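Local atomic coordinates of alcohol dehydrogenase (PDB entry 5VM2), a protein that is of unknown specificity but probably oxidises CH-OH groups of a substrate with NAD or NADP as acceptor, as in other zinc-containing alcohol dehydrogenases. Residues 142-147 with 310-315. Numbering follows the deposited sequence.
Sequences NMDTME and DVKSMV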
loop_
_atom_site.group_PDB
_atom_site.type_symbol
_atom_site.label_atom_id
_atom_site.label_comp_id
_atom_site.label_asym_id
_atom_site.label_seq_id
_atom_site.Cartn_x
_atom_site.Cartn_y
_atom_site.Cartn_z
ATOM N N ASN A 142 3.799 -21.316 3.790
ATOM C CA ASN A 142 4.069 -20.703 5.085
ATOM C C ASN A 142 3.567 -19.265 5.179
ATOM O O ASN A 142 3.951 -18.548 6.109
ATOM C CB ASN A 142 5.570 -20.761 5.394
ATOM C CG ASN A 142 6.374 -19.688 4.667
ATOM O OD1 ASN A 142 5.979 -19.196 3.607
ATOM N ND2 ASN A 142 7.512 -19.323 5.244
ATOM N N MET A 143 2.723 -18.834 4.244
ATOM C CA MET A 143 2.178 -17.482 4.222
ATOM C C MET A 143 0.657 -17.566 4.209
ATOM O O MET A 143 0.071 -18.079 3.250
ATOM C CB MET A 143 2.685 -16.708 3.003
ATOM C CG MET A 143 2.241 -15.263 2.971
ATOM S SD MET A 143 2.898 -14.356 1.557
ATOM C CE MET A 143 4.631 -14.714 1.714
ATOM N N ASP A 144 0.021 -17.064 5.267
ATOM C CA ASP A 144 -1.427 -17.166 5.359
ATOM C C ASP A 144 -2.081 -16.045 4.554
ATOM O O ASP A 144 -1.417 -15.156 4.010
ATOM C CB ASP A 144 -1.881 -17.161 6.821
ATOM C CG ASP A 144 -1.420 -15.933 7.585
ATOM O OD1 ASP A 144 -1.735 -14.802 7.155
ATOM O OD2 ASP A 144 -0.758 -16.101 8.630
ATOM N N THR A 145 -3.412 -16.085 4.476
ATOM C CA THR A 145 -4.112 -15.138 3.620
ATOM C C THR A 145 -4.129 -13.728 4.195
ATOM O O THR A 145 -4.321 -12.771 3.437
ATOM C CB THR A 145 -5.538 -15.621 3.352
ATOM O OG1 THR A 145 -6.152 -16.005 4.587
ATOM C CG2 THR A 145 -5.519 -16.814 2.406
ATOM N N MET A 146 -3.932 -13.569 5.506
ATOM C CA MET A 146 -3.774 -12.219 6.040
ATOM C C MET A 146 -2.440 -11.617 5.621
ATOM O O MET A 146 -2.370 -10.428 5.293
ATOM C CB MET A 146 -3.897 -12.210 7.561
ATOM C CG MET A 146 -3.910 -10.798 8.117
ATOM S SD MET A 146 -3.874 -10.722 9.906
ATOM C CE MET A 146 -2.195 -11.262 10.230
ATOM N N GLU A 147 -1.368 -12.415 5.643
ATOM C CA GLU A 147 -0.096 -11.943 5.103
ATOM C C GLU A 147 -0.203 -11.680 3.607
ATOM O O GLU A 147 0.341 -10.691 3.103
ATOM C CB GLU A 147 1.011 -12.959 5.382
ATOM C CG GLU A 147 1.459 -13.036 6.835
ATOM C CD GLU A 147 2.468 -14.150 7.072
ATOM O OE1 GLU A 147 3.658 -13.848 7.316
ATOM O OE2 GLU A 147 2.071 -15.330 7.014
ATOM N N ASP A 310 8.548 -8.510 7.600
ATOM C CA ASP A 310 7.537 -8.892 8.598
ATOM C C ASP A 310 6.308 -8.001 8.427
ATOM O O ASP A 310 6.323 -6.827 8.808
ATOM C CB ASP A 310 8.118 -8.783 10.008
ATOM C CG ASP A 310 7.136 -9.210 11.113
ATOM O OD1 ASP A 310 5.938 -9.449 10.842
ATOM O OD2 ASP A 310 7.575 -9.299 12.280
ATOM N N VAL A 311 5.234 -8.568 7.871
ATOM C CA VAL A 311 3.965 -7.849 7.762
ATOM C C VAL A 311 2.957 -8.267 8.833
ATOM O O VAL A 311 2.039 -7.487 9.136
ATOM C CB VAL A 311 3.341 -8.013 6.356
ATOM C CG1 VAL A 311 4.214 -7.351 5.307
ATOM C CG2 VAL A 311 3.110 -9.484 6.018
ATOM N N LYS A 312 3.103 -9.461 9.417
ATOM C CA LYS A 312 2.163 -9.919 10.433
ATOM C C LYS A 312 2.244 -9.059 11.686
ATOM O O LYS A 312 1.216 -8.739 12.295
ATOM C CB LYS A 312 2.436 -11.386 10.767
ATOM C CG LYS A 312 1.718 -11.901 12.004
ATOM C CD LYS A 312 1.929 -13.399 12.177
ATOM C CE LYS A 312 1.576 -14.159 10.906
ATOM N NZ LYS A 312 0.164 -13.925 10.488
ATOM N N SER A 313 3.458 -8.669 12.083
ATOM C CA SER A 313 3.629 -7.842 13.269
ATOM C C SER A 313 3.018 -6.458 13.113
ATOM O O SER A 313 2.842 -5.757 14.113
ATOM C CB SER A 313 5.114 -7.709 13.606
ATOM O OG SER A 313 5.652 -8.940 14.060
ATOM N N MET A 314 2.696 -6.035 11.891
ATOM C CA MET A 314 2.152 -4.697 11.712
ATOM C C MET A 314 0.655 -4.632 11.980
ATOM O O MET A 314 0.143 -3.551 12.294
ATOM C CB MET A 314 2.466 -4.197 10.301
ATOM C CG MET A 314 3.958 -4.182 10.011
ATOM S SD MET A 314 4.352 -3.641 8.341
ATOM C CE MET A 314 3.451 -2.086 8.288
ATOM N N VAL A 315 -0.047 -5.761 11.902
ATOM C CA VAL A 315 -1.496 -5.778 12.092
ATOM C C VAL A 315 -1.795 -5.507 13.562
ATOM O O VAL A 315 -1.482 -6.322 14.434
ATOM C CB VAL A 315 -2.109 -7.106 11.638
ATOM C CG1 VAL A 315 -3.618 -7.085 11.837
ATOM C CG2 VAL A 315 -1.776 -7.358 10.183
HETATM O O HOH W 1 4.858 -11.536 8.179
#
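K312 reaches D144 at the start of helix 145-163 and makes the salt bridge that joins the two segments. K312 NZ donates to D144 OD2 at 3.0 Å and is met by the syn lone pair of that oxygen, the one on the side of OD1, and the two side chains meet at about a right angle. Bends at both outer torsions of the lysine (chi3 -52°, chi4 -58°) swing the ammonium group round to this oxygen.

The carboxylate of D144 is doubly employed, because it is also the N-cap. D144 OD1 accepts from E147 N at 2.8 Å, nearly in line with the C-O bond. D144 N returns a bond to E147 OE2 at 3.2 Å; the reciprocal pair is a capping box. With one oxygen bound to the helix and the other to K312, the carboxylate is probably well fixed in rotation. E147 OE2 lies 4.2 Å from K312 NZ, beyond a salt bridge, and may add to the negative field around the lysine.

A water bridges the segments beside these charges: it donates to E147 OE1 at 2.7 Å and accepts from K312 N. Within 310-315, D310 forms an Asx motif, D310 OD1 accepting from S313 N at 2.9 Å, which ties down the turn carrying K312.

Apolar contacts flank the polar centre. The bend of M146 at chi3 (71°) places its CE 3.9 Å from V315 CG2, and V311 CG2 meets E147 CG at 4.0 Å.

The contact thus joins the capped N-terminus of helix 145-163 to the turn leading into strand 315-320. M146 also packs on Y35 of strand 28-37. V311 touches I304 of helix 297-305 and, separately, M183 of helix 179-190, the latter linking the turn to the Rossmann-type domain.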